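Local coordinates for fibronectin type III domain-containing protein (Simiduia agarivorans, PDB 6P2K) that probably hydrolyses xyloglucan-type beta-glucans as a glycoside hydrolase of family 74, this chain being the tandem seven-bladed beta-propeller part of a longer protein, at residues Q7-G12 with A764-R769; S400-D405 with G742-R747; Y404-H409 with Y758-G763; V448-I453 with R512-S517. One frame throughout, in Å; residues are numbered along the deposited sequence.

Interaction 1 of 4, residues Q7-G12 with A764-R769; sequences QPLNPG and AGLWRR
Gln7 and Arg768 run out side by side because CG of Gln7 stands anti to its backbone N (chi1 -177°), while CG of Arg768 lies between its backbone N and carbonyl carbon (chi1 85°). Arg768 NE donates to Gln7 OE1 at 3.2 Å. The oxygen lies in the guanidinium plane, but the donor approaches from above the amide plane of Gln7. Beneath them the backbones form an antiparallel hydrogen-bonded pair, with Gln7 N to Arg768 O at 2.8 Å. The guanidinium has further partners, the hydroxyl of Tyr758 and the carboxylate of Asp751. On the other face of the sheet, Pro8 CB sits over the six-membered ring of Trp767 in a CH-pi contact. Trp767 NE1 bonds back to Ala764 O at 2.8 Å. Farther along, Asn10 joins the pairing through its side chain. Its OD1 receives Leu766 N at 2.8 Å, in the amide plane and on a lone pair. Its ND2 gives a weak bond to Leu766 O, which also takes Leu9 N at 3.0 Å. Strand 7-8 adds to the edge of the C-terminal sheet, consistent with the closure of a propeller. The Asn10 amide meets Leu766 N and O much as a peptide group would.

Interaction 2 of 4, residues S400-D405 with G742-R747; sequences STYTYD and GMTSSR
Thr744 OG1 donates a short bond of 2.5 Å to Thr403 O, and it comes in within the carbonyl plane. The CG2 branch of Thr744 turns to the hydroxyl end of Tyr402, 3.8 Å from its OH. Ser745 CB packs on Tyr404 O at 3.5 Å. Farther along, Arg747 NH2 forms a salt bridge with Asp405 OD1 at 3.2 Å, its hydrogen bond weak, with carboxylate and guanidinium planes only 9° apart. A water lies 2.8 Å from Tyr404 O and 3.3 Å from Thr744 O. The second shell fixes these groups. Thr760 OG1 bonds to both Thr744 OG1 and Ser745 OG, Val406 O holds Arg747 NE, and Lys693 meets Tyr402 OH. Asp405 OD2 is a zinc ligand together with Asp513. A valine in place of Thr744 would probably leave Thr403 O without this donor and take one partner from the Thr760 hydroxyl. Tyr404 and Asp405 form a classic beta bulge opposite Gly416 of strand 412-417. Strands 403-409 and 745-751 belong to separate sheets. Their short segments approach to 7.2 Å at 47°. Strand 745-751 is an outermost strand of its four-stranded sheet, and 754-761 is its antiparallel neighbour.

Interaction 3 of 4, residues Y404-H409 with Y758-G763; sequences YDVAVH and YSTTPG
Thr760 points its side chain at residues 404-409. From CB, its two branches part. OG1 lies between the backbone N and the carbonyl carbon (chi1 63°), which brings it 3.5 Å from Tyr404 O. That bond is weak and its proton is not settled, since the hydroxyl also meets Ser745 OG and Thr744 OG1. CG2 turns the other way and presses on Val406 CB at 3.6 Å and on the carbonyl carbon of Asp405, Asp405 C, at 3.8 Å. A glycine in place of Thr760 would probably open a gap beside Val406 and leave the hydroxyls of Ser745 and Thr744 without their shared partner. Val406 extends the apolar seam, with its CG1 4.3 Å from Tyr758 CB. Next along, Val408 CG2 reaches Tyr758 CE2 at 3.9 Å, the two side chains crossing at about a right angle. The hydroxyl of Tyr758 is held by Arg768. Asp405 turns away from this seam. Its OD1 accepts Val406 N at 2.7 Å on the anti side, 25° out of the carboxylate plane, and this helps to orient the carboxylate. Its OD2 binds zinc on that side. At the far end Pro762 is the centre of an inverse gamma turn that leads out of strand 754-761. The two short strand segments run at 153° to each other, 6.6 Å apart at closest. No backbone bond joins them, and the seam is made by side chains and one weak hydroxyl contact. This is consistent with the packing of adjacent blades in a beta-propeller.

Interaction 4 of 4, residues V448-I453 with R512-S517; sequences VQAVDI and RDVAVS
Residues Ala450 to Asp452 run alongside Asp513 to Ala515 in nearly the same direction, the strand segments 8° apart and 5.6 Å at closest, with no direct backbone hydrogen bond between them. A water takes the place of one, donating to Val451 O at 2.9 Å and to Val514 O at 2.8 Å. The direct polar link is made by Asp452. Its OD2 accepts Val516 N at 3.0 Å, the donor standing above the carboxylate plane. Its OD1 accepts Ile453 N on the anti side, so both oxygens are gripped and the group is kept from turning. Val516 CG2 packs on Asp452 CG at 3.7 Å and also leans on Ile453 O. Ala450 CB sits between the strands, 3.5 Å from Val514 N and 3.6 Å from Asp513 OD1. Gln449 and Arg512 meet at the other end. Gln449 OE1 touches Arg512 CG, and a second water joins OE1 to Arg512 NE, in the guanidinium plane. Asp447 holds the amide nitrogen of Gln449, while Trp616 takes the guanidinium by a cation-pi contact and through its carbonyl. Asp513 OD1 binds zinc, and its OD2 is fixed by Ile573 N. The two strands are the first of successive four-stranded antiparallel sheets. Such parallel first strands, joined by side chains and water, are characteristic of neighbouring blades round the axis of a beta-propeller.

How the interactions relate
Interactions 2 and 3 both use strand 403-409, and their centres lie only 5 Å apart; the Thr744 to Thr760 hydroxyl bond, 2.7 Å between the OG1 atoms, ties them together. Interaction 1 continues the same sheet outward, since Arg768 NH1 bonds to Tyr758 OH of interaction 3 at 2.8 Å and Gly765 N probably bonds to Thr401 O of interaction 2. Interaction 4 joins through the metal. Asp405 OD2 and Asp513 OD1 come within 4.0 Å of each other and both bind the zinc ion, which probably offsets their like charges. Arg747 NH2 of interaction 2 also approaches Val451 O at 3.0 Å. Interaction 1 stays apart from interaction 4, their centres about 20 Å from each other.

Interaction 1 of 4, residues Q7-G12 with A764-R769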
loop_
_atom_site.group_PDB
_atom_site.type_symbol
_atom_site.label_atom_id
_atom_site.label_comp_id
_atom_site.label_asym_id
_atom_site.label_seq_id
_atom_site.Cartn_x
_atom_site.Cartn_y
_atom_site.Cartn_z
ATOM N N GLN B 7 -10.129 -20.549 -37.076
ATOM C CA GLN B 7 -9.490 -20.939 -35.828
ATOM C C GLN B 7 -10.418 -20.627 -34.664
ATOM O O GLN B 7 -10.736 -19.446 -34.438
ATOM C CB GLN B 7 -8.159 -20.204 -35.668
ATOM C CG GLN B 7 -7.362 -20.583 -34.434
ATOM C CD GLN B 7 -5.929 -20.077 -34.506
ATOM O OE1 GLN B 7 -5.629 -19.125 -35.230
ATOM N NE2 GLN B 7 -5.037 -20.717 -33.757
ATOM N N PRO B 8 -10.873 -21.624 -33.909
ATOM C CA PRO B 8 -11.765 -21.353 -32.779
ATOM C C PRO B 8 -11.008 -20.822 -31.573
ATOM O O PRO B 8 -9.870 -21.210 -31.300
ATOM C CB PRO B 8 -12.377 -22.725 -32.478
ATOM C CG PRO B 8 -11.318 -23.692 -32.887
ATOM C CD PRO B 8 -10.605 -23.064 -34.073
ATOM N N LEU B 9 -11.670 -19.920 -30.842
ATOM C CA LEU B 9 -11.114 -19.294 -29.637
ATOM C C LEU B 9 -12.206 -19.328 -28.568
ATOM O O LEU B 9 -12.941 -18.355 -28.392
ATOM C CB LEU B 9 -10.636 -17.860 -29.931
ATOM C CG LEU B 9 -9.631 -17.674 -31.074
ATOM C CD1 LEU B 9 -9.503 -16.203 -31.443
ATOM C CD2 LEU B 9 -8.272 -18.258 -30.712
ATOM N N ASN B 10 -12.314 -20.451 -27.857
ATOM C CA ASN B 10 -13.477 -20.694 -27.014
ATOM C C ASN B 10 -13.098 -21.521 -25.796
ATOM O O ASN B 10 -12.153 -22.316 -25.856
ATOM C CB ASN B 10 -14.583 -21.404 -27.806
ATOM C CG ASN B 10 -15.157 -20.529 -28.893
ATOM O OD1 ASN B 10 -15.792 -19.512 -28.609
ATOM N ND2 ASN B 10 -14.930 -20.911 -30.147
ATOM N N PRO B 11 -13.821 -21.365 -24.681
ATOM C CA PRO B 11 -13.500 -22.133 -23.470
ATOM C C PRO B 11 -14.098 -23.530 -23.441
ATOM O O PRO B 11 -13.767 -24.300 -22.530
ATOM C CB PRO B 11 -14.091 -21.269 -22.351
ATOM C CG PRO B 11 -15.274 -20.622 -22.992
ATOM C CD PRO B 11 -14.905 -20.393 -24.445
ATOM N N GLY B 12 -14.963 -23.880 -24.390
ATOM C CA GLY B 12 -15.540 -25.211 -24.425
ATOM C C GLY B 12 -17.011 -25.267 -24.064
ATOM O O GLY B 12 -17.421 -24.760 -23.015
ATOM N N ALA B 764 -22.053 -20.648 -31.887
ATOM C CA ALA B 764 -20.804 -21.403 -31.925
ATOM C C ALA B 764 -19.611 -20.580 -31.446
ATOM O O ALA B 764 -18.469 -20.882 -31.812
ATOM C CB ALA B 764 -20.536 -21.944 -33.333
ATOM N N GLY B 765 -19.848 -19.542 -30.646
ATOM C CA GLY B 765 -18.740 -18.819 -30.049
ATOM C C GLY B 765 -17.928 -18.015 -31.054
ATOM O O GLY B 765 -18.437 -17.514 -32.057
ATOM N N LEU B 766 -16.630 -17.911 -30.777
ATOM C CA LEU B 766 -15.739 -16.987 -31.462
ATOM C C LEU B 766 -14.768 -17.740 -32.360
ATOM O O LEU B 766 -14.198 -18.760 -31.960
ATOM C CB LEU B 766 -14.960 -16.148 -30.448
ATOM C CG LEU B 766 -13.792 -15.310 -30.961
ATOM C CD1 LEU B 766 -14.286 -14.187 -31.863
ATOM C CD2 LEU B 766 -12.996 -14.759 -29.786
ATOM N N TRP B 767 -14.582 -17.223 -33.574
ATOM C CA TRP B 767 -13.653 -17.781 -34.544
ATOM C C TRP B 767 -12.869 -16.646 -35.185
ATOM O O TRP B 767 -13.362 -15.519 -35.291
ATOM C CB TRP B 767 -14.383 -18.580 -35.635
ATOM C CG TRP B 767 -15.184 -19.724 -35.111
ATOM C CD1 TRP B 767 -16.370 -19.658 -34.442
ATOM C CD2 TRP B 767 -14.859 -21.114 -35.217
ATOM N NE1 TRP B 767 -16.802 -20.921 -34.120
ATOM C CE2 TRP B 767 -15.892 -21.833 -34.585
ATOM C CE3 TRP B 767 -13.792 -21.820 -35.784
ATOM C CZ2 TRP B 767 -15.892 -23.225 -34.507
ATOM C CZ3 TRP B 767 -13.793 -23.198 -35.704
ATOM C CH2 TRP B 767 -14.837 -23.887 -35.072
ATOM N N ARG B 768 -11.650 -16.951 -35.628
ATOM C CA ARG B 768 -10.833 -15.973 -36.328
ATOM C C ARG B 768 -10.181 -16.605 -37.550
ATOM O O ARG B 768 -9.914 -17.811 -37.591
ATOM C CB ARG B 768 -9.765 -15.359 -35.412
ATOM C CG ARG B 768 -8.487 -16.158 -35.294
ATOM C CD ARG B 768 -7.419 -15.361 -34.568
ATOM N NE ARG B 768 -6.140 -16.056 -34.572
ATOM C CZ ARG B 768 -5.019 -15.565 -34.054
ATOM N NH1 ARG B 768 -5.017 -14.368 -33.483
ATOM N NH2 ARG B 768 -3.899 -16.274 -34.110
ATOM N N ARG B 769 -9.930 -15.765 -38.550
ATOM C CA ARG B 769 -9.385 -16.191 -39.828
ATOM C C ARG B 769 -8.320 -15.201 -40.267
ATOM O O ARG B 769 -8.488 -13.988 -40.114
ATOM C CB ARG B 769 -10.486 -16.285 -40.897
ATOM C CG ARG B 769 -10.023 -16.859 -42.227
ATOM C CD ARG B 769 -11.066 -16.668 -43.314
ATOM N NE ARG B 769 -10.753 -17.440 -44.514
ATOM C CZ ARG B 769 -9.926 -17.030 -45.470
ATOM N NH1 ARG B 769 -9.325 -15.853 -45.366
ATOM N NH2 ARG B 769 -9.698 -17.794 -46.527
#

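Interaction 2 of 4, residues S400-D405 with G742-R747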
loop_
_atom_site.group_PDB
_atom_site.type_symbol
_atom_site.label_atom_id
_atom_site.label_comp_id
_atom_site.label_asym_id
_atom_site.label_seq_id
_atom_site.Cartn_x
_atom_site.Cartn_y
_atom_site.Cartn_z
ATOM N N SER B 400 -20.475 -23.767 -28.094
ATOM C CA SER B 400 -21.907 -23.673 -28.346
ATOM C C SER B 400 -22.522 -22.425 -27.722
ATOM O O SER B 400 -23.713 -22.417 -27.394
ATOM C CB SER B 400 -22.633 -24.922 -27.834
ATOM O OG SER B 400 -21.923 -26.099 -28.174
ATOM N N THR B 401 -21.741 -21.358 -27.571
ATOM C CA THR B 401 -22.236 -20.148 -26.931
ATOM C C THR B 401 -22.839 -19.206 -27.960
ATOM O O THR B 401 -22.355 -19.107 -29.091
ATOM C CB THR B 401 -21.121 -19.418 -26.180
ATOM O OG1 THR B 401 -20.105 -19.006 -27.105
ATOM C CG2 THR B 401 -20.510 -20.318 -25.115
ATOM N N TYR B 402 -23.904 -18.519 -27.555
ATOM C CA TYR B 402 -24.376 -17.347 -28.282
ATOM C C TYR B 402 -23.488 -16.169 -27.895
ATOM O O TYR B 402 -23.571 -15.660 -26.771
ATOM C CB TYR B 402 -25.843 -17.061 -27.965
ATOM C CG TYR B 402 -26.488 -16.083 -28.931
ATOM C CD1 TYR B 402 -26.092 -14.748 -28.968
ATOM C CD2 TYR B 402 -27.488 -16.495 -29.807
ATOM C CE1 TYR B 402 -26.663 -13.855 -29.843
ATOM C CE2 TYR B 402 -28.073 -15.602 -30.686
ATOM C CZ TYR B 402 -27.651 -14.284 -30.700
ATOM O OH TYR B 402 -28.215 -13.384 -31.569
ATOM N N THR B 403 -22.637 -15.730 -28.816
ATOM C CA THR B 403 -21.733 -14.616 -28.567
ATOM C C THR B 403 -22.170 -13.410 -29.389
ATOM O O THR B 403 -22.323 -13.511 -30.611
ATOM C CB THR B 403 -20.288 -14.995 -28.893
ATOM O OG1 THR B 403 -19.943 -16.199 -28.192
ATOM C CG2 THR B 403 -19.338 -13.884 -28.461
ATOM N N TYR B 404 -22.374 -12.277 -28.708
ATOM C CA TYR B 404 -22.871 -11.059 -29.346
ATOM C C TYR B 404 -21.765 -10.266 -30.035
ATOM O O TYR B 404 -21.972 -9.730 -31.130
ATOM C CB TYR B 404 -23.522 -10.130 -28.318
ATOM C CG TYR B 404 -24.780 -10.596 -27.613
ATOM C CD1 TYR B 404 -26.023 -10.514 -28.230
ATOM C CD2 TYR B 404 -24.730 -11.046 -26.298
ATOM C CE1 TYR B 404 -27.177 -10.905 -27.569
ATOM C CE2 TYR B 404 -25.878 -11.436 -25.629
ATOM C CZ TYR B 404 -27.095 -11.363 -26.266
ATOM O OH TYR B 404 -28.230 -11.749 -25.597
ATOM N N ASP B 405 -20.608 -10.138 -29.387
ATOM C CA ASP B 405 -19.611 -9.138 -29.753
ATOM C C ASP B 405 -18.263 -9.597 -29.212
ATOM O O ASP B 405 -18.190 -10.473 -28.344
ATOM C CB ASP B 405 -19.997 -7.750 -29.201
ATOM C CG ASP B 405 -19.418 -6.596 -30.023
ATOM O OD1 ASP B 405 -18.480 -6.859 -30.809
ATOM O OD2 ASP B 405 -19.921 -5.439 -29.908
ATOM N N GLY B 742 -23.136 -18.353 -39.536
ATOM C CA GLY B 742 -23.890 -17.176 -39.144
ATOM C C GLY B 742 -23.099 -16.350 -38.144
ATOM O O GLY B 742 -22.386 -16.889 -37.297
ATOM N N MET B 743 -23.208 -15.027 -38.255
ATOM C CA MET B 743 -22.360 -14.135 -37.477
ATOM C C MET B 743 -23.171 -13.011 -36.851
ATOM O O MET B 743 -24.077 -12.458 -37.482
ATOM C CB MET B 743 -21.249 -13.540 -38.340
ATOM C CG MET B 743 -20.219 -14.556 -38.796
ATOM S SD MET B 743 -19.038 -13.853 -39.951
ATOM C CE MET B 743 -17.949 -15.254 -40.199
ATOM N N THR B 744 -22.833 -12.679 -35.607
ATOM C CA THR B 744 -23.390 -11.514 -34.934
ATOM C C THR B 744 -22.486 -10.295 -35.014
ATOM O O THR B 744 -22.983 -9.166 -34.949
ATOM C CB THR B 744 -23.672 -11.829 -33.458
ATOM O OG1 THR B 744 -22.512 -12.427 -32.869
ATOM C CG2 THR B 744 -24.856 -12.783 -33.325
ATOM N N SER B 745 -21.177 -10.495 -35.155
ATOM C CA SER B 745 -20.234 -9.388 -35.200
ATOM C C SER B 745 -18.959 -9.848 -35.894
ATOM O O SER B 745 -18.584 -11.022 -35.820
ATOM C CB SER B 745 -19.899 -8.872 -33.797
ATOM O OG SER B 745 -18.985 -9.741 -33.146
ATOM N N SER B 746 -18.300 -8.908 -36.569
ATOM C CA SER B 746 -16.988 -9.134 -37.158
ATOM C C SER B 746 -16.133 -7.888 -36.986
ATOM O O SER B 746 -16.630 -6.763 -37.087
ATOM C CB SER B 746 -17.084 -9.510 -38.649
ATOM O OG SER B 746 -17.875 -10.670 -38.842
ATOM N N ARG B 747 -14.846 -8.098 -36.714
ATOM C CA ARG B 747 -13.877 -7.016 -36.610
ATOM C C ARG B 747 -12.595 -7.444 -37.303
ATOM O O ARG B 747 -12.157 -8.589 -37.158
ATOM C CB ARG B 747 -13.563 -6.648 -35.151
ATOM C CG ARG B 747 -14.707 -6.016 -34.380
ATOM C CD ARG B 747 -14.212 -5.444 -33.061
ATOM N NE ARG B 747 -15.294 -5.237 -32.101
ATOM C CZ ARG B 747 -15.985 -4.108 -31.984
ATOM N NH1 ARG B 747 -15.711 -3.077 -32.776
ATOM N NH2 ARG B 747 -16.953 -4.007 -31.078
HETATM O O HOH W 1 -22.528 -7.285 -32.308
#

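Interaction 3 of 4, residues Y404-H409 with Y758-G763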
loop_
_atom_site.group_PDB
_atom_site.type_symbol
_atom_site.label_atom_id
_atom_site.label_comp_id
_atom_site.label_asym_id
_atom_site.label_seq_id
_atom_site.Cartn_x
_atom_site.Cartn_y
_atom_site.Cartn_z
ATOM N N TYR B 404 -22.374 -12.277 -28.708
ATOM C CA TYR B 404 -22.871 -11.059 -29.346
ATOM C C TYR B 404 -21.765 -10.266 -30.035
ATOM O O TYR B 404 -21.972 -9.730 -31.130
ATOM C CB TYR B 404 -23.522 -10.130 -28.318
ATOM C CG TYR B 404 -24.780 -10.596 -27.613
ATOM C CD1 TYR B 404 -26.023 -10.514 -28.230
ATOM C CD2 TYR B 404 -24.730 -11.046 -26.298
ATOM C CE1 TYR B 404 -27.177 -10.905 -27.569
ATOM C CE2 TYR B 404 -25.878 -11.436 -25.629
ATOM C CZ TYR B 404 -27.095 -11.363 -26.266
ATOM O OH TYR B 404 -28.230 -11.749 -25.597
ATOM N N ASP B 405 -20.608 -10.138 -29.387
ATOM C CA ASP B 405 -19.611 -9.138 -29.753
ATOM C C ASP B 405 -18.263 -9.597 -29.212
ATOM O O ASP B 405 -18.190 -10.473 -28.344
ATOM C CB ASP B 405 -19.997 -7.750 -29.201
ATOM C CG ASP B 405 -19.418 -6.596 -30.023
ATOM O OD1 ASP B 405 -18.480 -6.859 -30.809
ATOM O OD2 ASP B 405 -19.921 -5.439 -29.908
ATOM N N VAL B 406 -17.194 -9.005 -29.747
ATOM C CA VAL B 406 -15.831 -9.321 -29.333
ATOM C C VAL B 406 -15.015 -8.037 -29.331
ATOM O O VAL B 406 -15.275 -7.114 -30.106
ATOM C CB VAL B 406 -15.179 -10.386 -30.252
ATOM C CG1 VAL B 406 -15.063 -9.870 -31.684
ATOM C CG2 VAL B 406 -13.817 -10.826 -29.718
ATOM N N ALA B 407 -14.034 -7.972 -28.432
ATOM C CA ALA B 407 -13.065 -6.887 -28.410
ATOM C C ALA B 407 -11.710 -7.452 -28.011
ATOM O O ALA B 407 -11.625 -8.391 -27.215
ATOM C CB ALA B 407 -13.480 -5.767 -27.448
ATOM N N VAL B 408 -10.649 -6.876 -28.572
ATOM C CA VAL B 408 -9.290 -7.373 -28.388
ATOM C C VAL B 408 -8.369 -6.205 -28.061
ATOM O O VAL B 408 -8.453 -5.146 -28.689
ATOM C CB VAL B 408 -8.780 -8.115 -29.642
ATOM C CG1 VAL B 408 -7.322 -8.518 -29.475
ATOM C CG2 VAL B 408 -9.636 -9.337 -29.938
ATOM N N HIS B 409 -7.486 -6.400 -27.082
ATOM C CA HIS B 409 -6.353 -5.494 -26.903
ATOM C C HIS B 409 -5.155 -6.302 -26.429
ATOM O O HIS B 409 -5.168 -6.823 -25.312
ATOM C CB HIS B 409 -6.669 -4.369 -25.922
ATOM C CG HIS B 409 -5.646 -3.279 -25.933
ATOM N ND1 HIS B 409 -4.474 -3.357 -25.211
ATOM C CD2 HIS B 409 -5.591 -2.114 -26.621
ATOM C CE1 HIS B 409 -3.753 -2.272 -25.434
ATOM N NE2 HIS B 409 -4.407 -1.503 -26.287
ATOM N N TYR B 758 -11.928 -11.417 -36.869
ATOM C CA TYR B 758 -12.544 -12.010 -35.689
ATOM C C TYR B 758 -14.055 -11.914 -35.847
ATOM O O TYR B 758 -14.596 -10.809 -35.985
ATOM C CB TYR B 758 -12.106 -11.293 -34.410
ATOM C CG TYR B 758 -10.708 -11.607 -33.920
ATOM C CD1 TYR B 758 -9.589 -11.288 -34.680
ATOM C CD2 TYR B 758 -10.507 -12.192 -32.677
ATOM C CE1 TYR B 758 -8.309 -11.561 -34.220
ATOM C CE2 TYR B 758 -9.232 -12.473 -32.212
ATOM C CZ TYR B 758 -8.138 -12.154 -32.986
ATOM O OH TYR B 758 -6.867 -12.421 -32.530
ATOM N N SER B 759 -14.733 -13.060 -35.821
ATOM C CA SER B 759 -16.184 -13.099 -35.962
ATOM C C SER B 759 -16.810 -13.902 -34.834
ATOM O O SER B 759 -16.350 -15.005 -34.516
ATOM C CB SER B 759 -16.590 -13.675 -37.330
ATOM O OG SER B 759 -15.841 -13.097 -38.383
ATOM N N THR B 760 -17.859 -13.344 -34.236
ATOM C CA THR B 760 -18.665 -14.047 -33.254
ATOM C C THR B 760 -19.928 -14.578 -33.917
ATOM O O THR B 760 -20.418 -14.013 -34.899
ATOM C CB THR B 760 -19.027 -13.130 -32.092
ATOM O OG1 THR B 760 -19.841 -12.050 -32.576
ATOM C CG2 THR B 760 -17.774 -12.564 -31.465
ATOM N N THR B 761 -20.440 -15.682 -33.383
ATOM C CA THR B 761 -21.547 -16.396 -33.993
ATOM C C THR B 761 -22.682 -16.563 -32.993
ATOM O O THR B 761 -22.443 -16.645 -31.783
ATOM C CB THR B 761 -21.099 -17.777 -34.490
ATOM O OG1 THR B 761 -20.680 -18.565 -33.370
ATOM C CG2 THR B 761 -19.936 -17.645 -35.463
ATOM N N PRO B 762 -23.933 -16.617 -33.471
ATOM C CA PRO B 762 -25.090 -16.827 -32.591
ATOM C C PRO B 762 -25.306 -18.296 -32.228
ATOM O O PRO B 762 -26.382 -18.855 -32.437
ATOM C CB PRO B 762 -26.248 -16.274 -33.425
ATOM C CG PRO B 762 -25.851 -16.604 -34.821
ATOM C CD PRO B 762 -24.350 -16.418 -34.872
ATOM N N GLY B 763 -24.267 -18.934 -31.699
ATOM C CA GLY B 763 -24.412 -20.321 -31.318
ATOM C C GLY B 763 -23.147 -21.150 -31.305
ATOM O O GLY B 763 -23.154 -22.256 -30.761
#

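Interaction 4 of 4, residues V448-I453 with R512-S517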
loop_
_atom_site.group_PDB
_atom_site.type_symbol
_atom_site.label_atom_id
_atom_site.label_comp_id
_atom_site.label_asym_id
_atom_site.label_seq_id
_atom_site.Cartn_x
_atom_site.Cartn_y
_atom_site.Cartn_z
ATOM N N VAL B 448 -24.180 -9.795 -22.186
ATOM C CA VAL B 448 -23.211 -8.763 -22.568
ATOM C C VAL B 448 -23.323 -8.566 -24.080
ATOM O O VAL B 448 -22.635 -9.229 -24.863
ATOM C CB VAL B 448 -21.780 -9.126 -22.160
ATOM C CG1 VAL B 448 -20.813 -8.019 -22.563
ATOM C CG2 VAL B 448 -21.701 -9.381 -20.660
ATOM N N GLN B 449 -24.166 -7.621 -24.500
ATOM C CA GLN B 449 -24.495 -7.456 -25.911
ATOM C C GLN B 449 -23.512 -6.577 -26.681
ATOM O O GLN B 449 -23.581 -6.545 -27.914
ATOM C CB GLN B 449 -25.913 -6.887 -26.054
ATOM C CG GLN B 449 -27.000 -7.881 -25.649
ATOM C CD GLN B 449 -28.414 -7.335 -25.789
ATOM O OE1 GLN B 449 -28.699 -6.519 -26.664
ATOM N NE2 GLN B 449 -29.310 -7.796 -24.923
ATOM N N ALA B 450 -22.600 -5.879 -26.006
ATOM C CA ALA B 450 -21.667 -5.005 -26.705
ATOM C C ALA B 450 -20.409 -4.819 -25.868
ATOM O O ALA B 450 -20.489 -4.640 -24.651
ATOM C CB ALA B 450 -22.305 -3.643 -27.010
ATOM N N VAL B 451 -19.252 -4.865 -26.534
ATOM C CA VAL B 451 -17.958 -4.595 -25.915
ATOM C C VAL B 451 -17.125 -3.751 -26.872
ATOM O O VAL B 451 -17.335 -3.769 -28.088
ATOM C CB VAL B 451 -17.196 -5.892 -25.546
ATOM C CG1 VAL B 451 -17.888 -6.619 -24.399
ATOM C CG2 VAL B 451 -17.067 -6.807 -26.759
ATOM N N ASP B 452 -16.169 -3.009 -26.310
ATOM C CA ASP B 452 -15.230 -2.206 -27.087
ATOM C C ASP B 452 -14.062 -1.830 -26.183
ATOM O O ASP B 452 -14.074 -2.099 -24.979
ATOM C CB ASP B 452 -15.905 -0.957 -27.674
ATOM C CG ASP B 452 -15.304 -0.536 -29.011
ATOM O OD1 ASP B 452 -14.164 -0.956 -29.318
ATOM O OD2 ASP B 452 -15.971 0.218 -29.756
ATOM N N ILE B 453 -13.042 -1.213 -26.778
ATOM C CA ILE B 453 -11.852 -0.770 -26.054
ATOM C C ILE B 453 -11.766 0.746 -26.151
ATOM O O ILE B 453 -11.707 1.299 -27.256
ATOM C CB ILE B 453 -10.566 -1.416 -26.597
ATOM C CG1 ILE B 453 -10.725 -2.934 -26.726
ATOM C CG2 ILE B 453 -9.378 -1.069 -25.702
ATOM C CD1 ILE B 453 -10.863 -3.661 -25.400
ATOM N N ARG B 512 -27.982 -1.442 -26.521
ATOM C CA ARG B 512 -27.841 -2.531 -27.484
ATOM C C ARG B 512 -26.519 -2.457 -28.239
ATOM O O ARG B 512 -25.986 -3.493 -28.650
ATOM C CB ARG B 512 -29.017 -2.553 -28.457
ATOM C CG ARG B 512 -29.101 -3.870 -29.199
ATOM C CD ARG B 512 -30.367 -4.026 -30.010
ATOM N NE ARG B 512 -30.338 -5.289 -30.742
ATOM C CZ ARG B 512 -30.890 -5.479 -31.936
ATOM N NH1 ARG B 512 -31.526 -4.483 -32.540
ATOM N NH2 ARG B 512 -30.801 -6.667 -32.527
ATOM N N ASP B 513 -25.964 -1.262 -28.429
ATOM C CA ASP B 513 -24.569 -1.171 -28.830
ATOM C C ASP B 513 -23.885 -0.053 -28.060
ATOM O O ASP B 513 -24.514 0.914 -27.622
ATOM C CB ASP B 513 -24.390 -0.958 -30.342
ATOM C CG ASP B 513 -22.975 -1.318 -30.833
ATOM O OD1 ASP B 513 -22.382 -2.339 -30.384
ATOM O OD2 ASP B 513 -22.456 -0.572 -31.695
ATOM N N VAL B 514 -22.583 -0.238 -27.879
ATOM C CA VAL B 514 -21.678 0.711 -27.251
ATOM C C VAL B 514 -20.460 0.781 -28.155
ATOM O O VAL B 514 -19.913 -0.259 -28.533
ATOM C CB VAL B 514 -21.277 0.259 -25.833
ATOM C CG1 VAL B 514 -20.169 1.135 -25.277
ATOM C CG2 VAL B 514 -22.486 0.228 -24.906
ATOM N N ALA B 515 -20.050 1.991 -28.533
ATOM C CA ALA B 515 -18.964 2.120 -29.492
ATOM C C ALA B 515 -18.070 3.298 -29.143
ATOM O O ALA B 515 -18.549 4.357 -28.725
ATOM C CB ALA B 515 -19.502 2.273 -30.922
ATOM N N VAL B 516 -16.767 3.101 -29.336
ATOM C CA VAL B 516 -15.744 4.093 -29.031
ATOM C C VAL B 516 -15.392 4.848 -30.306
ATOM O O VAL B 516 -15.280 4.254 -31.389
ATOM C CB VAL B 516 -14.504 3.407 -28.425
ATOM C CG1 VAL B 516 -13.412 4.407 -28.152
ATOM C CG2 VAL B 516 -14.884 2.663 -27.149
ATOM N N SER B 517 -15.230 6.159 -30.188
ATOM C CA SER B 517 -14.837 6.970 -31.338
ATOM C C SER B 517 -13.391 6.689 -31.714
ATOM O O SER B 517 -12.500 6.870 -30.875
ATOM C CB SER B 517 -15.009 8.454 -31.025
ATOM O OG SER B 517 -14.170 9.252 -31.848
HETATM O O HOH W 2 -28.294 -7.161 -29.407
HETATM O O HOH W 3 -19.553 -2.780 -29.596
#